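Local coordinates for StiE protein (Stigmatella aurantiaca, PDB 6ECX) that belongs to a multidomain polyketide synthase and, through the domain crystallised here, transfers a methyl group from S-adenosylmethionine to an oxygen of the polyketide intermediate, at residues 106-111 and 135-140; 84-89 and 157-162. One frame throughout, in Å; residues are numbered along the deposited sequence.

Contact 1: residues 106-111 and 135-140; sequences LGEQNE and RGLQNR
Arg-140 reaches from the loop before edge strand 141-145 to the backbone oxygen of Gly-107, a polar contact joining that loop to the end of helix 101-109. Its NH1 makes the main bond to Gly-107 O, nearly straight (164°), though 2.5 Å is unusually short and the exact length doubtful. The oxygen lies at the edge of the guanidinium and in its plane, whereas the donor stands above the carbonyl plane and misses the lone pairs. NH2 adds a weak bond to the same oxygen at 3.1 Å, and also bonds Leu-113 O. A bend at chi3 (-88°) turns the head of this long side chain, and Glu-111 O lies over one of its faces without a hydrogen bond. Arginine suits this place because its flat head offers N-H groups to both Gly-107 O and Leu-113 O. Leu-137 packs against the same turn of helix: its CD2 rests 3.9 Å from Gly-107 O, and CD1 meets CG of Glu-108, the two side chains nearly perpendicular. With no side chain at Gly-107, the leucine methyl can lie directly against the helix backbone. Further out, Glu-108 OE2 lies 3.7 Å from CG of Arg-135, and one water donates to Arg-135 O (2.8 Å) and weakly to OE2. The guanidinium of Arg-135 uses NH2 for Arg-131 O instead. Gly-136, with positive phi, is the C-prime residue of a Schellman motif that ends helix 122-134, a turn returning the chain to the parallel part of the mixed sheet in this Rossmann-like methyltransferase fold.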
ATOM      1  N   LEU A 106       9.952 -10.795  -2.205  1.00 50.50           N
ATOM      2  CA  LEU A 106      10.161 -11.424  -0.904  1.00 44.76           C
ATOM      3  C   LEU A 106      10.571 -12.884  -1.065  1.00 47.36           C
ATOM      4  O   LEU A 106      11.532 -13.341  -0.433  1.00 47.91           O
ATOM      5  CB  LEU A 106       8.888 -11.300  -0.058  1.00 41.98           C
ATOM      6  CG  LEU A 106       8.575  -9.878   0.423  1.00 48.29           C
ATOM      7  CD1 LEU A 106       7.226  -9.825   1.112  1.00 42.49           C
ATOM      8  CD2 LEU A 106       9.657  -9.382   1.397  1.00 54.77           C
ATOM      9  N   GLY A 107       9.887 -13.617  -1.949  1.00 46.20           N
ATOM     10  CA  GLY A 107      10.196 -15.030  -2.124  1.00 44.12           C
ATOM     11  C   GLY A 107      11.563 -15.272  -2.737  1.00 49.75           C
ATOM     12  O   GLY A 107      12.255 -16.237  -2.381  1.00 49.25           O
ATOM     13  N   GLU A 108      11.959 -14.419  -3.689  1.00 53.51           N
ATOM     14  CA  GLU A 108      13.262 -14.553  -4.336  1.00 56.85           C
ATOM     15  C   GLU A 108      14.391 -14.282  -3.356  1.00 58.38           C
ATOM     16  O   GLU A 108      15.418 -14.971  -3.369  1.00 57.45           O
ATOM     17  CB  GLU A 108      13.364 -13.591  -5.518  1.00 60.15           C
ATOM     18  CG  GLU A 108      12.834 -14.128  -6.827  1.00 73.90           C
ATOM     19  CD  GLU A 108      12.935 -13.112  -7.950  1.00 77.58           C
ATOM     20  OE1 GLU A 108      12.788 -11.904  -7.666  1.00 70.80           O
ATOM     21  OE2 GLU A 108      13.161 -13.525  -9.109  1.00 85.10           O
ATOM     22  N   GLN A 109      14.220 -13.283  -2.501  1.00 58.95           N
ATOM     23  CA  GLN A 109      15.288 -12.856  -1.612  1.00 64.01           C
ATOM     24  C   GLN A 109      15.294 -13.582  -0.267  1.00 61.72           C
ATOM     25  O   GLN A 109      16.246 -13.412   0.504  1.00 56.60           O
ATOM     26  CB  GLN A 109      15.190 -11.342  -1.416  1.00 62.37           C
ATOM     27  CG  GLN A 109      15.237 -10.588  -2.754  1.00 63.38           C
ATOM     28  CD  GLN A 109      15.184  -9.072  -2.606  1.00 64.13           C
ATOM     29  OE1 GLN A 109      14.732  -8.542  -1.587  1.00 65.76           O
ATOM     30  NE2 GLN A 109      15.664  -8.368  -3.624  1.00 63.49           N
ATOM     31  N   ASN A 110      14.281 -14.402   0.028  1.00 55.41           N
ATOM     32  CA  ASN A 110      14.191 -15.121   1.306  1.00 53.53           C
ATOM     33  C   ASN A 110      13.623 -16.505   1.020  1.00 49.61           C
ATOM     34  O   ASN A 110      12.402 -16.693   1.012  1.00 48.31           O
ATOM     35  CB  ASN A 110      13.327 -14.364   2.303  1.00 46.82           C
ATOM     36  CG  ASN A 110      13.707 -12.903   2.408  1.00 52.15           C
ATOM     37  OD1 ASN A 110      14.555 -12.539   3.218  1.00 57.52           O
ATOM     38  ND2 ASN A 110      13.086 -12.058   1.580  1.00 48.94           N
ATOM     39  N   GLU A 111      14.509 -17.474   0.810  1.00 50.93           N
ATOM     40  CA  GLU A 111      14.071 -18.759   0.283  1.00 54.96           C
ATOM     41  C   GLU A 111      13.228 -19.549   1.270  1.00 50.10           C
ATOM     42  O   GLU A 111      12.521 -20.466   0.851  1.00 49.99           O
ATOM     43  CB  GLU A 111      15.276 -19.593  -0.147  1.00 64.44           C
ATOM     44  CG  GLU A 111      16.028 -19.001  -1.329  1.00 85.29           C
ATOM     45  CD  GLU A 111      17.001 -19.982  -1.964  1.00 96.30           C
ATOM     46  OE1 GLU A 111      16.556 -21.064  -2.411  1.00100.39           O
ATOM     47  OE2 GLU A 111      18.210 -19.669  -2.013  1.00 97.60           O
ATOM     48  N   ARG A 135       9.508 -17.590 -12.368  1.00 51.11           N
ATOM     49  CA  ARG A 135      10.618 -17.450 -11.443  1.00 55.44           C
ATOM     50  C   ARG A 135      10.845 -18.699 -10.586  1.00 56.15           C
ATOM     51  O   ARG A 135      11.706 -18.676  -9.701  1.00 53.70           O
ATOM     52  CB  ARG A 135      10.391 -16.216 -10.571  1.00 54.21           C
ATOM     53  CG  ARG A 135      10.621 -14.914 -11.346  1.00 69.03           C
ATOM     54  CD  ARG A 135       9.593 -13.858 -10.997  1.00 83.98           C
ATOM     55  NE  ARG A 135       9.756 -12.630 -11.776  1.00 93.91           N
ATOM     56  CZ  ARG A 135       9.101 -12.363 -12.904  1.00 96.20           C
ATOM     57  NH1 ARG A 135       9.315 -11.219 -13.541  1.00104.81           N
ATOM     58  NH2 ARG A 135       8.233 -13.239 -13.397  1.00 86.97           N
ATOM     59  N   GLY A 136      10.113 -19.786 -10.842  1.00 52.92           N
ATOM     60  CA  GLY A 136      10.305 -21.015 -10.088  1.00 54.12           C
ATOM     61  C   GLY A 136       9.857 -20.958  -8.640  1.00 50.84           C
ATOM     62  O   GLY A 136      10.386 -21.692  -7.801  1.00 51.78           O
ATOM     63  N   LEU A 137       8.890 -20.106  -8.322  1.00 43.14           N
ATOM     64  CA  LEU A 137       8.418 -19.920  -6.957  1.00 41.24           C
ATOM     65  C   LEU A 137       7.067 -20.579  -6.696  1.00 46.51           C
ATOM     66  O   LEU A 137       6.467 -20.334  -5.647  1.00 41.33           O
ATOM     67  CB  LEU A 137       8.332 -18.425  -6.648  1.00 39.93           C
ATOM     68  CG  LEU A 137       9.675 -17.678  -6.651  1.00 52.62           C
ATOM     69  CD1 LEU A 137       9.463 -16.179  -6.842  1.00 44.91           C
ATOM     70  CD2 LEU A 137      10.365 -17.952  -5.332  1.00 52.36           C
ATOM     71  N   GLN A 138       6.573 -21.418  -7.611  1.00 45.51           N
ATOM     72  CA  GLN A 138       5.236 -21.972  -7.440  1.00 50.24           C
ATOM     73  C   GLN A 138       5.144 -22.939  -6.266  1.00 53.10           C
ATOM     74  O   GLN A 138       4.040 -23.322  -5.886  1.00 49.54           O
ATOM     75  CB  GLN A 138       4.768 -22.670  -8.726  1.00 46.30           C
ATOM     76  CG  GLN A 138       5.480 -23.984  -9.069  1.00 55.70           C
ATOM     77  CD  GLN A 138       6.809 -23.765  -9.774  1.00 50.02           C
ATOM     78  OE1 GLN A 138       7.396 -22.680  -9.684  1.00 52.53           O
ATOM     79  NE2 GLN A 138       7.281 -24.785 -10.493  1.00 49.53           N
ATOM     80  N   ASN A 139       6.257 -23.341  -5.674  1.00 57.30           N
ATOM     81  CA  ASN A 139       6.160 -24.183  -4.495  1.00 53.97           C
ATOM     82  C   ASN A 139       6.035 -23.382  -3.219  1.00 55.79           C
ATOM     83  O   ASN A 139       5.627 -23.946  -2.197  1.00 51.11           O
ATOM     84  CB  ASN A 139       7.364 -25.121  -4.414  1.00 48.22           C
ATOM     85  CG  ASN A 139       7.512 -25.921  -5.659  1.00 45.83           C
ATOM     86  OD1 ASN A 139       8.541 -25.872  -6.338  1.00 59.92           O
ATOM     87  ND2 ASN A 139       6.461 -26.652  -5.997  1.00 46.96           N
ATOM     88  N   ARG A 140       6.357 -22.083  -3.256  1.00 41.99           N
ATOM     89  CA  ARG A 140       6.266 -21.254  -2.075  1.00 37.74           C
ATOM     90  C   ARG A 140       5.237 -20.128  -2.158  1.00 43.94           C
ATOM     91  O   ARG A 140       4.909 -19.559  -1.112  1.00 44.09           O
ATOM     92  CB  ARG A 140       7.637 -20.652  -1.739  1.00 43.58           C
ATOM     93  CG  ARG A 140       8.742 -21.716  -1.675  1.00 50.20           C
ATOM     94  CD  ARG A 140       9.960 -21.206  -0.925  1.00 51.92           C
ATOM     95  NE  ARG A 140      10.894 -20.526  -1.808  1.00 50.75           N
ATOM     96  CZ  ARG A 140      11.160 -19.227  -1.788  1.00 48.53           C
ATOM     97  NH1 ARG A 140      12.038 -18.739  -2.658  1.00 50.02           N
ATOM     98  NH2 ARG A 140      10.557 -18.418  -0.908  1.00 53.77           N
TER
HETATM   99  O   HOH W   1      13.396 -16.793  -8.615  1.00 68.42           O

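Contact 2: residues 84-89 and 157-162; sequences VDLSAI and YDLVLG
Asp-158 OD2, lying 3.9 Å from Ile-89 C, is gripped by the two peptide groups that follow that isoleucine: it accepts a hydrogen bond from Lys-90 N and a weak one from Asn-91 N. The other carboxylate oxygen, OD1, takes Thr-184 OG1. Aspartate fits this corner of the chain because two acceptors on a short stem can serve both the entry to strand 91-94 and Thr-184 of the short strand 183-184. Its stem is useful too, for CB packs 3.9 Å from CG2 of Ile-89, the two side chains running antiparallel alongside each other. The isoleucine's other branch runs on until CD1 meets CB of Leu-159 at 4.0 Å. Leu-159 is the apolar centre of the contact. Its CG swings anti to the backbone N (chi1 168°), carrying CD2 to CD2 of Leu-86 (4.0 Å) and CG1 of Val-84 (4.2 Å), each pair crossing at a slant. Branched aliphatic residues suit such a place, since their methyl groups can touch several neighbours at once, and Leu-188 of strand 187-196 touches both Val-84 and Leu-159. The turn that presents these residues is tied internally: Ser-87 OG gives a 2.6 Å bond to the syn side of Asp-85 OD1, and Ser-87 N adds a weak one to the same oxygen. With no hydrogen bond directly between the two segments, side-chain shape does the joining here, while the aspartate's bonds to the backbone just after Ile-89 hold the polar end of the interface.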
ATOM      1  N   VAL A  84      10.770  -4.979   9.952  1.00 36.18           N
ATOM      2  CA  VAL A  84      10.535  -6.413   9.771  1.00 33.62           C
ATOM      3  C   VAL A  84      11.865  -7.138   9.612  1.00 40.56           C
ATOM      4  O   VAL A  84      12.725  -6.730   8.822  1.00 42.67           O
ATOM      5  CB  VAL A  84       9.631  -6.677   8.557  1.00 36.67           C
ATOM      6  CG1 VAL A  84       9.427  -8.172   8.360  1.00 40.64           C
ATOM      7  CG2 VAL A  84       8.294  -5.937   8.685  1.00 36.95           C
ATOM      8  N   ASP A  85      12.029  -8.227  10.349  1.00 41.70           N
ATOM      9  CA  ASP A  85      13.181  -9.113  10.198  1.00 39.15           C
ATOM     10  C   ASP A  85      12.691 -10.330   9.427  1.00 44.33           C
ATOM     11  O   ASP A  85      12.114 -11.253  10.006  1.00 41.22           O
ATOM     12  CB  ASP A  85      13.757  -9.506  11.557  1.00 40.22           C
ATOM     13  CG  ASP A  85      14.954 -10.454  11.440  1.00 50.42           C
ATOM     14  OD1 ASP A  85      15.309 -10.857  10.308  1.00 50.19           O
ATOM     15  OD2 ASP A  85      15.556 -10.791  12.493  1.00 52.15           O
ATOM     16  N   LEU A  86      12.923 -10.342   8.116  1.00 44.29           N
ATOM     17  CA  LEU A  86      12.396 -11.450   7.320  1.00 44.95           C
ATOM     18  C   LEU A  86      13.026 -12.795   7.689  1.00 39.07           C
ATOM     19  O   LEU A  86      12.387 -13.838   7.512  1.00 44.95           O
ATOM     20  CB  LEU A  86      12.592 -11.157   5.835  1.00 47.32           C
ATOM     21  CG  LEU A  86      11.692 -10.005   5.357  1.00 50.87           C
ATOM     22  CD1 LEU A  86      12.139  -9.477   4.004  1.00 61.09           C
ATOM     23  CD2 LEU A  86      10.218 -10.424   5.319  1.00 41.22           C
ATOM     24  N   SER A  87      14.234 -12.807   8.254  1.00 43.24           N
ATOM     25  CA  SER A  87      14.820 -14.092   8.609  1.00 46.91           C
ATOM     26  C   SER A  87      14.029 -14.789   9.707  1.00 50.02           C
ATOM     27  O   SER A  87      14.139 -16.015   9.852  1.00 51.45           O
ATOM     28  CB  SER A  87      16.289 -13.928   9.041  1.00 51.00           C
ATOM     29  OG  SER A  87      16.366 -13.277  10.295  1.00 56.51           O
ATOM     30  N   ALA A  88      13.234 -14.035  10.474  1.00 45.83           N
ATOM     31  CA  ALA A  88      12.513 -14.567  11.624  1.00 48.09           C
ATOM     32  C   ALA A  88      11.105 -15.020  11.271  1.00 48.58           C
ATOM     33  O   ALA A  88      10.472 -15.745  12.048  1.00 48.69           O
ATOM     34  CB  ALA A  88      12.436 -13.499  12.723  1.00 42.62           C
ATOM     35  N   ILE A  89      10.621 -14.619  10.142  1.00 43.41           N
ATOM     36  CA  ILE A  89       9.251 -14.845   9.708  1.00 41.24           C
ATOM     37  C   ILE A  89       9.206 -16.089   8.835  1.00 45.86           C
ATOM     38  O   ILE A  89      10.187 -16.435   8.164  1.00 42.55           O
ATOM     39  CB  ILE A  89       8.780 -13.566   8.989  1.00 43.80           C
ATOM     40  CG1 ILE A  89       8.364 -12.543  10.063  1.00 41.59           C
ATOM     41  CG2 ILE A  89       7.695 -13.817   7.938  1.00 43.34           C
ATOM     42  CD1 ILE A  89       8.320 -11.157   9.550  1.00 53.04           C
ATOM     43  N   TYR A 157      -0.501 -16.699   9.565  1.00 37.92           N
ATOM     44  CA  TYR A 157       0.610 -15.922   9.031  1.00 35.27           C
ATOM     45  C   TYR A 157       1.386 -15.205  10.129  1.00 38.05           C
ATOM     46  O   TYR A 157       0.881 -14.956  11.226  1.00 37.73           O
ATOM     47  CB  TYR A 157       0.087 -14.913   7.991  1.00 35.77           C
ATOM     48  CG  TYR A 157      -0.598 -15.649   6.866  1.00 36.53           C
ATOM     49  CD1 TYR A 157       0.145 -16.217   5.833  1.00 36.24           C
ATOM     50  CD2 TYR A 157      -1.970 -15.864   6.885  1.00 38.03           C
ATOM     51  CE1 TYR A 157      -0.468 -16.965   4.816  1.00 38.76           C
ATOM     52  CE2 TYR A 157      -2.595 -16.598   5.870  1.00 39.70           C
ATOM     53  CZ  TYR A 157      -1.839 -17.125   4.836  1.00 42.40           C
ATOM     54  OH  TYR A 157      -2.458 -17.840   3.844  1.00 40.17           O
ATOM     55  N   ASP A 158       2.646 -14.904   9.809  1.00 36.48           N
ATOM     56  CA  ASP A 158       3.519 -14.100  10.650  1.00 33.40           C
ATOM     57  C   ASP A 158       3.586 -12.660  10.204  1.00 34.66           C
ATOM     58  O   ASP A 158       3.845 -11.774  11.027  1.00 34.84           O
ATOM     59  CB  ASP A 158       4.936 -14.674  10.626  1.00 38.70           C
ATOM     60  CG  ASP A 158       4.985 -16.114  11.088  1.00 37.01           C
ATOM     61  OD1 ASP A 158       4.157 -16.495  11.930  1.00 38.14           O
ATOM     62  OD2 ASP A 158       5.854 -16.853  10.604  1.00 41.91           O
ATOM     63  N   LEU A 159       3.320 -12.401   8.920  1.00 34.78           N
ATOM     64  CA  LEU A 159       3.397 -11.058   8.359  1.00 35.14           C
ATOM     65  C   LEU A 159       2.266 -10.915   7.357  1.00 38.04           C
ATOM     66  O   LEU A 159       2.017 -11.844   6.579  1.00 35.87           O
ATOM     67  CB  LEU A 159       4.756 -10.816   7.678  1.00 34.94           C
ATOM     68  CG  LEU A 159       4.960  -9.582   6.780  1.00 41.04           C
ATOM     69  CD1 LEU A 159       4.960  -8.302   7.619  1.00 36.22           C
ATOM     70  CD2 LEU A 159       6.298  -9.695   6.014  1.00 39.92           C
ATOM     71  N   VAL A 160       1.555  -9.780   7.408  1.00 38.16           N
ATOM     72  CA  VAL A 160       0.460  -9.474   6.486  1.00 36.14           C
ATOM     73  C   VAL A 160       0.748  -8.136   5.808  1.00 43.93           C
ATOM     74  O   VAL A 160       1.148  -7.172   6.467  1.00 38.33           O
ATOM     75  CB  VAL A 160      -0.908  -9.437   7.202  1.00 37.61           C
ATOM     76  CG1 VAL A 160      -2.036  -9.041   6.226  1.00 32.41           C
ATOM     77  CG2 VAL A 160      -1.255 -10.790   7.828  1.00 37.94           C
ATOM     78  N   LEU A 161       0.543  -8.078   4.487  1.00 38.96           N
ATOM     79  CA  LEU A 161       0.853  -6.907   3.677  1.00 37.65           C
ATOM     80  C   LEU A 161      -0.442  -6.354   3.090  1.00 41.80           C
ATOM     81  O   LEU A 161      -1.261  -7.116   2.544  1.00 42.76           O
ATOM     82  CB  LEU A 161       1.815  -7.230   2.511  1.00 38.32           C
ATOM     83  CG  LEU A 161       3.046  -8.107   2.688  1.00 45.95           C
ATOM     84  CD1 LEU A 161       3.793  -8.251   1.358  1.00 46.43           C
ATOM     85  CD2 LEU A 161       3.969  -7.522   3.730  1.00 43.54           C
ATOM     86  N   GLY A 162      -0.611  -5.036   3.179  1.00 38.53           N
ATOM     87  CA  GLY A 162      -1.711  -4.364   2.494  1.00 35.82           C
ATOM     88  C   GLY A 162      -1.237  -3.008   2.025  1.00 43.57           C
ATOM     89  O   GLY A 162      -1.340  -2.026   2.765  1.00 39.20           O
TER

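How the contacts relate
The centres of the two contacts lie about 15 Å apart, on the same side of the chain's centre. Along the chain, 84-89 comes first, then 106-111 and 135-140, and 157-162 last, so contact 1 falls wholly within the span that contact 2 closes. Helix 101-109 and the residue just after it connect them: Leu-106 touches Leu-86 and Leu-161, and OD1 of Asn-110 packs on CB of Leu-86. In the sheet the order is 141-145, 114-119, 91-94, 157-163, so contact 1 lies by the edge strand and contact 2 further in, beside 91-94. Together they join a helix, loops and a strand in the parallel part of the sheet that carries the S-adenosylmethionine site.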